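Local coordinates for possible adenyl cyclase-associated protein (Cryptosporidium parvum, PDB 2B0R) that probably binds and sequesters monomeric actin, as expected of the C-terminal domain of a cyclase-associated protein, at residues Pro63-Gly69 against Arg84-Gln89; Lys90-Ile96 against Gly108-Glu114; Gly101-Asn107 against Asp120-Thr126. All coordinates share one frame; numbering follows the deposited sequence.

Interaction 1 of 3, residues Pro63-Gly69 against Arg84-Gln89; sequences PITLSEG and RIIVEQ
T65 and I86 are bridge partners in the parallel beta ladder that opens one sheet of the beta-helix fold of the CAP C-terminal domain, where strand 64-66 forms the sheet edge within the chain. Four backbone hydrogen bonds join it to strand 84-87 and the residue that follows. The N-H groups of I64 and L66 give to the carbonyls of R84 and I86; in return, I64 O takes the N-H of I86 and L66 O that of E88, each of these two bonds 2.8 Å from N to O. The intervening I85 and V87 turn their backbone groups the other way, to I103 and L105 of the next strand, and so continue the sheet. I64, L66, I85 and V87 face inward, where V45 touches I64 and L66. On the outer face T65 places OG1 beside its own backbone N and anti to the carbonyl carbon (chi1 -70°), which brings it over the I86 side chain, with OG1 3.5 Å from I86 CD1. The same methyl lies 3.8 Å from P63 CB. E88 reaches back with an extended chain, and its CG meets T65 CG2 at 3.8 Å. Beyond the ladder the carboxylate oxygen E68 OE2 is hydrogen-bonded to Y52 OH, and the backbone carbonyl of E88 accepts from N107 ND2. Q89 takes over where the strands end. Its chain bends about CB-CG (chi2 -55°) and folds back alongside the loop of S67, E68 and G69. The bend lets the amide serve as a side-chain donor after the last backbone bond: Q89 NE2 gives to S67 O at 3.2 Å, approaching from above the carbonyl plane.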
# COMPACT_ATOMS: atom_id res chain seq x y z
N PRO A 63 -15.86 9.86 -25.12
CA PRO A 63 -15.28 10.63 -24.02
C PRO A 63 -16.31 11.57 -23.42
O PRO A 63 -17.10 12.18 -24.16
CB PRO A 63 -14.17 11.45 -24.71
CG PRO A 63 -14.48 11.40 -26.18
CD PRO A 63 -15.11 10.05 -26.37
N ILE A 64 -16.32 11.66 -22.09
CA ILE A 64 -17.09 12.71 -21.43
C ILE A 64 -16.19 13.91 -21.23
O ILE A 64 -15.14 13.80 -20.57
CB ILE A 64 -17.62 12.30 -20.07
CG1 ILE A 64 -18.55 11.07 -20.21
CG2 ILE A 64 -18.27 13.50 -19.37
CD1 ILE A 64 -19.70 11.20 -21.27
N THR A 65 -16.60 15.05 -21.80
CA THR A 65 -15.83 16.28 -21.72
C THR A 65 -16.49 17.33 -20.85
O THR A 65 -17.65 17.67 -21.03
CB THR A 65 -15.51 16.87 -23.12
OG1 THR A 65 -14.58 16.03 -23.79
CG2 THR A 65 -14.89 18.25 -23.02
N LEU A 66 -15.72 17.85 -19.90
CA LEU A 66 -16.11 19.02 -19.17
C LEU A 66 -15.33 20.21 -19.74
O LEU A 66 -14.11 20.31 -19.58
CB LEU A 66 -15.82 18.82 -17.70
CG LEU A 66 -16.36 19.87 -16.76
CD1 LEU A 66 -17.84 19.69 -16.62
CD2 LEU A 66 -15.66 19.74 -15.40
N SER A 67 -16.04 21.10 -20.42
CA SER A 67 -15.38 22.18 -21.15
C SER A 67 -15.50 23.54 -20.48
O SER A 67 -14.96 24.53 -20.95
CB SER A 67 -15.89 22.23 -22.59
OG SER A 67 -17.27 22.48 -22.59
N GLU A 68 -16.19 23.59 -19.36
CA GLU A 68 -16.33 24.81 -18.60
C GLU A 68 -15.61 24.67 -17.25
O GLU A 68 -15.18 23.58 -16.87
CB GLU A 68 -17.81 25.15 -18.41
CG GLU A 68 -18.58 24.16 -17.56
CD GLU A 68 -19.97 24.64 -17.26
OE1 GLU A 68 -20.79 24.74 -18.21
OE2 GLU A 68 -20.26 24.94 -16.08
N GLY A 69 -15.48 25.78 -16.54
CA GLY A 69 -14.84 25.78 -15.23
C GLY A 69 -13.66 26.72 -15.17
O GLY A 69 -13.11 27.14 -16.20
N ARG A 84 -13.23 7.41 -21.25
CA ARG A 84 -12.33 8.55 -21.31
C ARG A 84 -13.08 9.74 -20.67
O ARG A 84 -14.24 10.00 -21.02
CB ARG A 84 -11.84 8.86 -22.77
CG ARG A 84 -10.39 9.57 -22.85
CD ARG A 84 -9.76 9.82 -24.31
NE ARG A 84 -8.26 9.91 -24.29
CZ ARG A 84 -7.41 9.07 -24.93
NH1 ARG A 84 -7.88 8.07 -25.70
NH2 ARG A 84 -6.07 9.23 -24.83
N ILE A 85 -12.45 10.38 -19.70
CA ILE A 85 -12.93 11.67 -19.17
C ILE A 85 -11.91 12.78 -19.47
O ILE A 85 -10.69 12.55 -19.41
CB ILE A 85 -13.22 11.62 -17.66
CG1 ILE A 85 -14.39 10.66 -17.37
CG2 ILE A 85 -13.53 13.00 -17.12
CD1 ILE A 85 -13.97 9.22 -17.19
N ILE A 86 -12.41 13.96 -19.81
CA ILE A 86 -11.59 15.05 -20.29
C ILE A 86 -12.03 16.30 -19.60
O ILE A 86 -13.19 16.71 -19.71
CB ILE A 86 -11.75 15.29 -21.80
CG1 ILE A 86 -11.44 14.01 -22.60
CG2 ILE A 86 -10.85 16.41 -22.28
CD1 ILE A 86 -11.63 14.16 -24.15
N VAL A 87 -11.08 16.93 -18.91
CA VAL A 87 -11.33 18.21 -18.26
C VAL A 87 -10.57 19.29 -19.02
O VAL A 87 -9.35 19.24 -19.14
CB VAL A 87 -10.97 18.14 -16.73
CG1 VAL A 87 -11.18 19.46 -16.05
CG2 VAL A 87 -11.83 17.10 -16.06
N GLU A 88 -11.28 20.24 -19.58
CA GLU A 88 -10.63 21.22 -20.46
C GLU A 88 -9.95 22.33 -19.69
O GLU A 88 -8.83 22.72 -20.02
CB GLU A 88 -11.62 21.78 -21.47
CG GLU A 88 -12.04 20.72 -22.47
CD GLU A 88 -12.53 21.27 -23.83
OE1 GLU A 88 -13.07 22.41 -23.91
OE2 GLU A 88 -12.38 20.51 -24.81
N GLN A 89 -10.61 22.85 -18.67
CA GLN A 89 -10.07 23.96 -17.94
C GLN A 89 -9.14 23.51 -16.83
O GLN A 89 -9.27 22.41 -16.27
CB GLN A 89 -11.20 24.81 -17.34
CG GLN A 89 -12.24 25.30 -18.34
CD GLN A 89 -11.64 26.08 -19.48
OE1 GLN A 89 -10.83 26.97 -19.29
NE2 GLN A 89 -12.05 25.73 -20.68

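Interaction 2 of 3, residues Lys90-Ile96 against Gly108-Glu114; sequences KVNSIFI and GVISSIE
Strands 93-96 and 112-114 run parallel, 8° apart, with axes 4.7 Å from each other, and are preceded by a single bridge between V91 and V109 from which the register slips by one residue. The slip separates two short ladders, with loop residues between them, at the start of this sheet of the beta-helix. Before it, I110 N gives to V91 O at 3.1 Å; after it, the N-H groups of I94, E114 and I96 go in turn to the carbonyls of S112, I94 and E114. The carbonyl of N92 lies between the two ladders. It accepts both S111 N, at 2.9 Å and almost in line with the carbonyl, and S111 OG, at 3.2 Å and from well above the carbonyl plane, so one serine grips the oxygen twice. S111 OG stands between its own backbone N and carbonyl carbon (chi1 46°), which turns it to that oxygen. Inside the coil, V109 CG1 packs 3.8 Å from I94 CG1, the two side chains crossing at about a right angle. I113 lies next to I94 and, side by side with I96, points the same way, its CG2 3.9 Å from I96 CD1. V129 covers V109 and I113, while V106 and F104 from the other sheet meet I94 and I96. On the outer face E114 extends past F95: its CB sits in the ring plane, 3.6 Å from F95 CD1, and its carboxylate is turned 73° from the ring. The aliphatic part of K90 runs along G108, with CG 3.4 Å from G108 O. The inner face is thus aliphatic (V109, I94, I113, I96), the outer face pairs the F95 ring with the E114 chain, and at the change of register the N92 carbonyl remains satisfied, by S111 N and OG.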
# COMPACT_ATOMS: atom_id res chain seq x y z
N LYS A 90 -8.18 24.38 -16.54
CA LYS A 90 -7.46 24.33 -15.28
C LYS A 90 -8.46 24.65 -14.18
O LYS A 90 -9.21 25.63 -14.25
CB LYS A 90 -6.28 25.31 -15.27
CG LYS A 90 -5.28 25.07 -14.16
CD LYS A 90 -3.99 25.79 -14.41
CE LYS A 90 -3.12 25.79 -13.18
NZ LYS A 90 -1.87 26.62 -13.36
N VAL A 91 -8.48 23.78 -13.18
CA VAL A 91 -9.37 23.90 -12.04
C VAL A 91 -8.53 23.93 -10.78
O VAL A 91 -7.30 23.77 -10.82
CB VAL A 91 -10.33 22.69 -11.99
CG1 VAL A 91 -11.36 22.80 -13.09
CG2 VAL A 91 -9.56 21.40 -12.16
N ASN A 92 -9.19 24.10 -9.64
CA ASN A 92 -8.47 24.10 -8.38
C ASN A 92 -7.73 22.81 -8.10
O ASN A 92 -6.52 22.81 -7.80
CB ASN A 92 -9.41 24.39 -7.21
CG ASN A 92 -8.64 24.67 -5.95
OD1 ASN A 92 -8.57 23.83 -5.07
ND2 ASN A 92 -8.01 25.81 -5.89
N SER A 93 -8.47 21.72 -8.19
CA SER A 93 -8.00 20.41 -7.82
C SER A 93 -9.01 19.42 -8.35
O SER A 93 -10.13 19.79 -8.71
CB SER A 93 -7.93 20.29 -6.29
OG SER A 93 -9.23 20.41 -5.71
N ILE A 94 -8.63 18.17 -8.38
CA ILE A 94 -9.52 17.15 -8.87
C ILE A 94 -9.47 15.98 -7.90
O ILE A 94 -8.38 15.58 -7.46
CB ILE A 94 -9.09 16.66 -10.29
CG1 ILE A 94 -9.09 17.81 -11.30
CG2 ILE A 94 -9.97 15.48 -10.74
CD1 ILE A 94 -8.56 17.41 -12.71
N PHE A 95 -10.62 15.41 -7.60
CA PHE A 95 -10.73 14.25 -6.74
C PHE A 95 -11.31 13.07 -7.57
O PHE A 95 -12.37 13.22 -8.17
CB PHE A 95 -11.60 14.59 -5.49
CG PHE A 95 -11.83 13.43 -4.55
CD1 PHE A 95 -10.76 12.85 -3.85
CD2 PHE A 95 -13.11 12.93 -4.34
CE1 PHE A 95 -10.96 11.77 -2.97
CE2 PHE A 95 -13.33 11.85 -3.44
CZ PHE A 95 -12.25 11.28 -2.76
N ILE A 96 -10.60 11.94 -7.62
CA ILE A 96 -11.06 10.77 -8.40
C ILE A 96 -11.17 9.55 -7.50
O ILE A 96 -10.19 9.10 -6.93
CB ILE A 96 -10.11 10.43 -9.55
CG1 ILE A 96 -10.00 11.60 -10.54
CG2 ILE A 96 -10.59 9.21 -10.28
CD1 ILE A 96 -8.73 11.54 -11.41
N GLY A 108 -4.68 21.23 -16.08
CA GLY A 108 -3.87 21.16 -14.90
C GLY A 108 -4.67 21.53 -13.68
O GLY A 108 -5.87 21.75 -13.76
N VAL A 109 -3.99 21.60 -12.54
CA VAL A 109 -4.63 22.05 -11.28
C VAL A 109 -3.80 23.07 -10.49
O VAL A 109 -2.59 23.13 -10.60
CB VAL A 109 -5.00 20.84 -10.38
CG1 VAL A 109 -5.97 19.93 -11.11
CG2 VAL A 109 -3.79 20.06 -10.02
N ILE A 110 -4.46 23.90 -9.71
CA ILE A 110 -3.80 24.80 -8.81
C ILE A 110 -3.06 23.98 -7.75
O ILE A 110 -1.88 24.22 -7.46
CB ILE A 110 -4.83 25.79 -8.16
CG1 ILE A 110 -5.38 26.78 -9.22
CG2 ILE A 110 -4.21 26.55 -6.93
CD1 ILE A 110 -4.31 27.75 -9.76
N SER A 111 -3.72 22.99 -7.18
CA SER A 111 -3.05 22.26 -6.11
C SER A 111 -2.84 20.80 -6.46
O SER A 111 -1.73 20.42 -6.89
CB SER A 111 -3.75 22.45 -4.76
OG SER A 111 -5.14 22.29 -4.93
N SER A 112 -3.86 19.98 -6.33
CA SER A 112 -3.60 18.56 -6.45
C SER A 112 -4.66 17.72 -7.17
O SER A 112 -5.81 18.14 -7.32
CB SER A 112 -3.34 18.00 -5.06
OG SER A 112 -4.58 17.89 -4.39
N ILE A 113 -4.26 16.53 -7.61
CA ILE A 113 -5.23 15.52 -8.00
C ILE A 113 -5.12 14.38 -7.03
O ILE A 113 -4.03 13.88 -6.74
CB ILE A 113 -5.00 15.01 -9.45
CG1 ILE A 113 -5.21 16.15 -10.45
CG2 ILE A 113 -5.94 13.79 -9.75
CD1 ILE A 113 -4.55 15.93 -11.74
N GLU A 114 -6.26 13.97 -6.55
CA GLU A 114 -6.34 12.99 -5.53
C GLU A 114 -6.98 11.75 -6.13
O GLU A 114 -8.11 11.80 -6.68
CB GLU A 114 -7.22 13.53 -4.42
CG GLU A 114 -7.03 12.92 -3.06
CD GLU A 114 -7.69 13.78 -1.97
OE1 GLU A 114 -8.26 13.19 -1.02
OE2 GLU A 114 -7.66 15.04 -2.10

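Interaction 3 of 3, residues Gly101-Asn107 against Asp120-Thr126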
# COMPACT_ATOMS: atom_id res chain seq x y z
N GLY A 101 -10.35 1.06 -14.90
CA GLY A 101 -10.01 1.09 -16.31
C GLY A 101 -10.54 2.36 -16.93
O GLY A 101 -11.29 2.30 -17.92
N CYS A 102 -10.21 3.50 -16.33
CA CYS A 102 -10.59 4.80 -16.91
C CYS A 102 -9.37 5.51 -17.44
O CYS A 102 -8.24 5.16 -17.07
CB CYS A 102 -11.29 5.66 -15.90
SG CYS A 102 -12.99 5.19 -15.72
N ILE A 103 -9.60 6.48 -18.34
CA ILE A 103 -8.54 7.35 -18.87
C ILE A 103 -8.98 8.77 -18.64
O ILE A 103 -10.15 9.12 -18.90
CB ILE A 103 -8.31 7.15 -20.37
CG1 ILE A 103 -7.84 5.71 -20.65
CG2 ILE A 103 -7.26 8.17 -20.91
CD1 ILE A 103 -7.96 5.29 -22.13
N PHE A 104 -8.07 9.58 -18.12
CA PHE A 104 -8.37 10.97 -17.84
C PHE A 104 -7.42 11.84 -18.61
O PHE A 104 -6.20 11.61 -18.57
CB PHE A 104 -8.27 11.27 -16.33
CG PHE A 104 -9.19 10.45 -15.48
CD1 PHE A 104 -8.76 9.24 -14.92
CD2 PHE A 104 -10.48 10.86 -15.24
CE1 PHE A 104 -9.62 8.48 -14.14
CE2 PHE A 104 -11.33 10.11 -14.47
CZ PHE A 104 -10.91 8.91 -13.93
N LEU A 105 -7.94 12.84 -19.32
CA LEU A 105 -7.09 13.88 -19.86
C LEU A 105 -7.46 15.13 -19.15
O LEU A 105 -8.63 15.47 -19.06
CB LEU A 105 -7.27 14.04 -21.37
CG LEU A 105 -6.29 14.99 -22.10
CD1 LEU A 105 -4.96 14.32 -22.42
CD2 LEU A 105 -6.91 15.52 -23.40
N VAL A 106 -6.46 15.82 -18.61
CA VAL A 106 -6.71 17.05 -17.86
C VAL A 106 -5.77 18.16 -18.30
O VAL A 106 -4.68 17.92 -18.84
CB VAL A 106 -6.60 16.85 -16.31
CG1 VAL A 106 -7.56 15.77 -15.82
CG2 VAL A 106 -5.19 16.58 -15.87
N ASN A 107 -6.22 19.38 -18.09
CA ASN A 107 -5.38 20.54 -18.32
C ASN A 107 -4.30 20.64 -17.20
O ASN A 107 -3.15 20.18 -17.37
CB ASN A 107 -6.25 21.78 -18.36
CG ASN A 107 -5.49 23.01 -18.75
OD1 ASN A 107 -4.27 23.07 -18.64
ND2 ASN A 107 -6.21 24.02 -19.17
N ASP A 120 -6.58 0.41 -12.54
CA ASP A 120 -6.38 0.50 -13.96
C ASP A 120 -6.70 1.92 -14.46
O ASP A 120 -7.65 2.14 -15.21
CB ASP A 120 -7.20 -0.61 -14.66
CG ASP A 120 -6.95 -0.68 -16.17
OD1 ASP A 120 -5.79 -0.50 -16.61
OD2 ASP A 120 -7.94 -0.95 -16.92
N ILE A 121 -5.89 2.88 -14.06
CA ILE A 121 -6.18 4.30 -14.33
C ILE A 121 -5.06 4.93 -15.13
O ILE A 121 -3.88 4.70 -14.85
CB ILE A 121 -6.44 5.07 -13.01
CG1 ILE A 121 -7.61 4.43 -12.27
CG2 ILE A 121 -6.73 6.53 -13.27
CD1 ILE A 121 -8.95 4.51 -13.07
N LYS A 122 -5.42 5.72 -16.13
CA LYS A 122 -4.42 6.43 -16.91
C LYS A 122 -4.74 7.87 -16.84
O LYS A 122 -5.86 8.27 -17.21
CB LYS A 122 -4.44 5.99 -18.36
CG LYS A 122 -4.06 4.52 -18.60
CD LYS A 122 -3.83 4.29 -20.08
CE LYS A 122 -2.80 3.20 -20.32
NZ LYS A 122 -3.40 1.88 -20.03
N LEU A 123 -3.81 8.68 -16.34
CA LEU A 123 -4.05 10.08 -16.27
C LEU A 123 -2.98 10.84 -17.06
O LEU A 123 -1.78 10.59 -16.88
CB LEU A 123 -4.07 10.55 -14.80
CG LEU A 123 -4.02 12.08 -14.58
CD1 LEU A 123 -5.40 12.66 -14.41
CD2 LEU A 123 -3.25 12.37 -13.35
N GLN A 124 -3.43 11.76 -17.92
CA GLN A 124 -2.54 12.61 -18.67
C GLN A 124 -2.91 14.06 -18.50
O GLN A 124 -4.08 14.41 -18.47
CB GLN A 124 -2.55 12.24 -20.15
CG GLN A 124 -1.73 13.22 -21.04
CD GLN A 124 -1.40 12.65 -22.43
OE1 GLN A 124 -2.18 11.91 -23.00
NE2 GLN A 124 -0.23 13.02 -22.95
N MET A 125 -1.89 14.90 -18.39
CA MET A 125 -2.06 16.33 -18.25
C MET A 125 -1.43 17.03 -19.44
O MET A 125 -0.44 16.57 -19.98
CB MET A 125 -1.38 16.79 -16.95
CG MET A 125 0.14 16.71 -17.03
SD MET A 125 1.06 17.00 -15.51
CE MET A 125 0.79 15.46 -14.64
N THR A 126 -1.99 18.17 -19.84
CA THR A 126 -1.32 18.99 -20.87
C THR A 126 -0.64 20.18 -20.24
O THR A 126 0.21 20.81 -20.89
CB THR A 126 -2.27 19.57 -21.90
OG1 THR A 126 -3.25 20.36 -21.22
CG2 THR A 126 -2.94 18.49 -22.71
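F104 and I121 meet in the apolar interior of the beta-helix, where I121 CG2 lies in the plane of the ring and touches its edge, 3.6 Å from F104 CE1. F104 keeps CG anti to its carbonyl carbon (chi1 -60°), which carries the ring toward I121; L123 CD1 packs against the base of the side chain, 3.7 Å from F104 CB, and 4.0 Å from V106 CG1. I96 and I94 of the facing sheet close over F104 and V106, and I121 CD1 also reaches C102 CB at 3.8 Å. Around this core strands 102-106 and 121-125 run parallel in an unbroken ladder; F104 N gives to K122 O at 2.7 Å, and F104 O takes Q124 N at 2.8 Å. On the outer face L105 and Q124 lie alongside each other, with L105 CD1 3.7 Å from Q124 CG, and Y143 flanks K122 and Q124. At the C-terminal end of the strands T126 N donates to V106 O, with a weak second bond to N107 O. Backbone bonds therefore tie the two strands edge to edge, leaving an apolar inner face and a mixed outer face with I103, L105, K122 and Q124.

In the fold
The three contacts join strands of successive coils of one right-handed parallel beta-helix, with centres about 11 to 13 Å apart. Interactions 1 and 3 belong to the same sheet, where strand 84-87 lies beside strand 102-106 and bonds to it through I85 N to I103 O and I85 O to L105 N. Interaction 2 lies in the facing sheet. Along the chain interaction 1 closes first; interactions 2 and 3 then alternate, as 90-96, 101-107, 108-114 and 120-126 follow one another around successive coils. Between the sheets I94 meets V106, I96 meets F104 and I113 meets L123, so interactions 2 and 3 share one apolar core, in a domain that probably offers its outer surface to actin.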